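Local structure of TPR repeat-containing protein (Cytophaga hutchinsonii, 3U4T) at residues Y119-P125 / Q150-N155. The protein is of unknown function but, as a tetratricopeptide-repeat protein built from stacked helical hairpins, probably serves as a scaffold for protein-protein interactions. The protein carries 1 engineered substitution. Numbering follows the deposited sequence.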
ATOM      1  N   TYR A 119       2.404   6.029   9.516  1.00 18.65           N
ATOM      2  CA  TYR A 119       3.575   5.928   8.654  1.00 22.37           C
ATOM      3  C   TYR A 119       3.552   7.130   7.720  1.00 27.70           C
ATOM      4  O   TYR A 119       4.581   7.774   7.491  1.00 33.28           O
ATOM      5  CB  TYR A 119       3.517   4.617   7.854  1.00 25.07           C
ATOM      6  CG  TYR A 119       4.455   4.550   6.677  1.00 26.80           C
ATOM      7  CD1 TYR A 119       4.085   5.064   5.435  1.00 31.99           C
ATOM      8  CD2 TYR A 119       5.712   3.956   6.796  1.00 25.64           C
ATOM      9  CE1 TYR A 119       4.942   4.987   4.338  1.00 30.44           C
ATOM     10  CE2 TYR A 119       6.571   3.876   5.715  1.00 33.39           C
ATOM     11  CZ  TYR A 119       6.183   4.394   4.489  1.00 35.72           C
ATOM     12  OH  TYR A 119       7.064   4.334   3.430  1.00 32.90           O
ATOM     13  N   ASN A 120       2.377   7.436   7.186  1.00 25.25           N
ATOM     14  CA  ASN A 120       2.251   8.576   6.289  1.00 36.26           C
ATOM     15  C   ASN A 120       2.379   9.884   7.058  1.00 43.94           C
ATOM     16  O   ASN A 120       2.609  10.930   6.462  1.00 44.24           O
ATOM     17  CB  ASN A 120       0.909   8.554   5.535  1.00 30.59           C
ATOM     18  CG  ASN A 120       0.749   7.327   4.651  1.00 43.75           C
ATOM     19  OD1 ASN A 120       1.674   6.936   3.943  1.00 48.35           O
ATOM     20  ND2 ASN A 120      -0.436   6.725   4.681  1.00 36.68           N
ATOM     21  N   LYS A 121       2.224   9.832   8.379  1.00 34.19           N
ATOM     22  CA  LYS A 121       2.348  11.042   9.188  1.00 33.94           C
ATOM     23  C   LYS A 121       3.716  11.110   9.859  1.00 25.79           C
ATOM     24  O   LYS A 121       3.971  11.998  10.670  1.00 26.21           O
ATOM     25  CB  LYS A 121       1.244  11.111  10.248  1.00 21.48           C
ATOM     26  CG  LYS A 121      -0.169  11.188   9.684  1.00 36.99           C
ATOM     27  CD  LYS A 121      -0.327  12.341   8.723  1.00 40.34           C
ATOM     28  CE  LYS A 121      -1.742  12.436   8.200  1.00 30.71           C
ATOM     29  NZ  LYS A 121      -1.933  13.741   7.527  1.00 34.47           N
ATOM     30  N   GLY A 122       4.596  10.165   9.534  1.00 28.27           N
ATOM     31  CA  GLY A 122       5.934  10.179  10.104  1.00 25.31           C
ATOM     32  C   GLY A 122       6.148   9.649  11.510  1.00 33.09           C
ATOM     33  O   GLY A 122       7.180   9.896  12.114  1.00 18.73           O
ATOM     34  N   ASN A 123       5.184   8.953  12.079  1.00 24.14           N
ATOM     35  CA  ASN A 123       5.440   8.418  13.412  1.00 16.06           C
ATOM     36  C   ASN A 123       5.700   6.968  13.125  1.00 21.02           C
ATOM     37  O   ASN A 123       4.798   6.136  13.144  1.00 22.28           O
ATOM     38  CB  ASN A 123       4.244   8.542  14.348  1.00 18.00           C
ATOM     39  CG  ASN A 123       4.624   8.268  15.800  1.00 29.33           C
ATOM     40  OD1 ASN A 123       5.169   7.208  16.129  1.00 27.73           O
ATOM     41  ND2 ASN A 123       4.337   9.230  16.676  1.00 25.74           N
ATOM     42  N   PHE A 124       6.952   6.671  12.829  1.00 25.97           N
ATOM     43  CA  PHE A 124       7.305   5.322  12.482  1.00 35.80           C
ATOM     44  C   PHE A 124       7.198   4.354  13.639  1.00 40.31           C
ATOM     45  O   PHE A 124       6.764   3.222  13.451  1.00 49.49           O
ATOM     46  CB  PHE A 124       8.677   5.336  11.807  1.00 23.92           C
ATOM     47  CG  PHE A 124       8.680   6.131  10.538  1.00 31.18           C
ATOM     48  CD1 PHE A 124       7.886   5.739   9.468  1.00 37.22           C
ATOM     49  CD2 PHE A 124       9.399   7.318  10.438  1.00 38.39           C
ATOM     50  CE1 PHE A 124       7.798   6.513   8.320  1.00 45.24           C
ATOM     51  CE2 PHE A 124       9.318   8.104   9.291  1.00 44.41           C
ATOM     52  CZ  PHE A 124       8.513   7.700   8.229  1.00 49.47           C
ATOM     53  N   PRO A 125       7.561   4.782  14.853  1.00 29.81           N
ATOM     54  CA  PRO A 125       7.439   3.827  15.960  1.00 25.59           C
ATOM     55  C   PRO A 125       5.985   3.370  16.142  1.00 26.48           C
ATOM     56  O   PRO A 125       5.691   2.169  16.299  1.00 14.49           O
ATOM     57  CB  PRO A 125       7.959   4.619  17.153  1.00 27.78           C
ATOM     58  CG  PRO A 125       9.035   5.453  16.523  1.00 34.16           C
ATOM     59  CD  PRO A 125       8.338   5.964  15.264  1.00 32.06           C
ATOM     60  N   GLN A 150       9.189  -1.115   4.951  1.00 33.21           N
ATOM     61  CA  GLN A 150       9.314   0.289   4.630  1.00 28.76           C
ATOM     62  C   GLN A 150       9.274   1.100   5.916  1.00 41.53           C
ATOM     63  O   GLN A 150      10.005   2.081   6.063  1.00 41.66           O
ATOM     64  CB  GLN A 150       8.179   0.728   3.716  1.00 21.74           C
ATOM     65  CG  GLN A 150       8.234   0.118   2.330  1.00 33.03           C
ATOM     66  CD  GLN A 150       7.120   0.631   1.459  1.00 32.84           C
ATOM     67  OE1 GLN A 150       5.962   0.279   1.643  1.00 43.22           O
ATOM     68  NE2 GLN A 150       7.461   1.494   0.515  1.00 24.47           N
ATOM     69  N   ALA A 151       8.421   0.701   6.854  1.00 31.26           N
ATOM     70  CA  ALA A 151       8.344   1.443   8.110  1.00 37.85           C
ATOM     71  C   ALA A 151       9.695   1.356   8.804  1.00 27.17           C
ATOM     72  O   ALA A 151      10.214   2.362   9.269  1.00 20.16           O
ATOM     73  CB  ALA A 151       7.253   0.885   9.004  1.00 31.81           C
ATOM     74  N   TYR A 152      10.261   0.150   8.863  1.00 28.65           N
ATOM     75  CA  TYR A 152      11.573  -0.055   9.479  1.00 28.68           C
ATOM     76  C   TYR A 152      12.634   0.807   8.787  1.00 39.18           C
ATOM     77  O   TYR A 152      13.406   1.504   9.438  1.00 31.84           O
ATOM     78  CB  TYR A 152      11.987  -1.529   9.387  1.00 23.68           C
ATOM     79  CG  TYR A 152      11.276  -2.468  10.334  1.00 31.39           C
ATOM     80  CD1 TYR A 152      11.049  -2.110  11.665  1.00 42.28           C
ATOM     81  CD2 TYR A 152      10.888  -3.740   9.920  1.00 28.05           C
ATOM     82  CE1 TYR A 152      10.458  -2.996  12.560  1.00 36.80           C
ATOM     83  CE2 TYR A 152      10.294  -4.640  10.811  1.00 41.04           C
ATOM     84  CZ  TYR A 152      10.083  -4.261  12.127  1.00 39.45           C
ATOM     85  OH  TYR A 152       9.496  -5.145  13.003  1.00 46.67           O
ATOM     86  N   TYR A 153      12.660   0.750   7.461  1.00 33.99           N
ATOM     87  CA  TYR A 153      13.624   1.503   6.665  1.00 31.73           C
ATOM     88  C   TYR A 153      13.634   2.982   7.000  1.00 35.58           C
ATOM     89  O   TYR A 153      14.680   3.566   7.269  1.00 35.96           O
ATOM     90  CB  TYR A 153      13.311   1.346   5.174  1.00 24.01           C
ATOM     91  CG  TYR A 153      14.196   2.167   4.257  1.00 27.36           C
ATOM     92  CD1 TYR A 153      15.417   1.666   3.798  1.00 28.68           C
ATOM     93  CD2 TYR A 153      13.798   3.430   3.823  1.00 21.18           C
ATOM     94  CE1 TYR A 153      16.219   2.399   2.918  1.00 35.62           C
ATOM     95  CE2 TYR A 153      14.591   4.180   2.947  1.00 22.07           C
ATOM     96  CZ  TYR A 153      15.801   3.656   2.495  1.00 31.83           C
ATOM     97  OH  TYR A 153      16.591   4.384   1.625  1.00 31.46           O
ATOM     98  N   TYR A 154      12.458   3.596   6.960  1.00 25.98           N
ATOM     99  CA  TYR A 154      12.370   5.011   7.237  1.00 26.52           C
ATOM    100  C   TYR A 154      12.592   5.284   8.707  1.00 36.84           C
ATOM    101  O   TYR A 154      12.805   6.428   9.102  1.00 45.67           O
ATOM    102  CB  TYR A 154      11.033   5.556   6.736  1.00 21.63           C
ATOM    103  CG  TYR A 154      11.003   5.666   5.239  1.00 33.49           C
ATOM    104  CD1 TYR A 154      11.886   6.504   4.566  1.00 23.69           C
ATOM    105  CD2 TYR A 154      10.095   4.930   4.486  1.00 39.55           C
ATOM    106  CE1 TYR A 154      11.863   6.604   3.172  1.00 31.56           C
ATOM    107  CE2 TYR A 154      10.063   5.027   3.095  1.00 27.80           C
ATOM    108  CZ  TYR A 154      10.945   5.862   2.445  1.00 30.99           C
ATOM    109  OH  TYR A 154      10.900   5.952   1.064  1.00 29.82           O
ATOM    110  N   ASN A 155      12.561   4.232   9.520  1.00 38.26           N
ATOM    111  CA  ASN A 155      12.822   4.395  10.949  1.00 41.33           C
ATOM    112  C   ASN A 155      14.297   4.091  11.170  1.00 37.25           C
ATOM    113  O   ASN A 155      14.776   3.950  12.304  1.00 28.57           O
ATOM    114  CB  ASN A 155      11.966   3.455  11.796  1.00 28.41           C
ATOM    115  CG  ASN A 155      11.902   3.895  13.250  1.00 33.38           C
ATOM    116  OD1 ASN A 155      11.708   5.079  13.538  1.00 39.88           O
ATOM    117  ND2 ASN A 155      12.050   2.948  14.170  1.00 25.53           N
TER
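Tyr119 and Phe124 flank the turn of one helical hairpin and pack on the end of helix 142-154, consistent with the stacking of helical hairpins in a tetratricopeptide-repeat fold. The tight part is mostly apolar. Phe124 takes Tyr154 CB over one ring face, a CH-pi contact 3.8 Å from the centroid and 20° off the normal; Gly122 C lies over the opposite face. Tyr119 CG stands anti to the backbone N (chi1 165°), which carries the ring across to helix 142-154, where CE2 comes within 3.8 Å of Ala151 N and CD2 within 4.1 Å of Ala151 CB. Tyr119 OH reaches the Tyr154 ring obliquely, 3.1 Å from CE2. Helix 124-131 adds Ala127 against Tyr119 and Ile128 against Ala151. With an alanine in place of Tyr119, a gap would probably open between Ala151 and the Tyr154 ring. Toward solvent the fit loosens: exposed Pro125 adds little, its CD 3.9 Å from Asn155 OD1, while Asn155 ND2 hydrogen-bonds to Glu157. Helix 109-120 ends in a Schellman motif, Gly122 having positive phi (80°) and two bonds reaching back into the last turn; Asn123 OD1 caps helix 124-131 at Leu126 N. Closest to Phe124 CB is Asn155 OD1, at 3.5 Å.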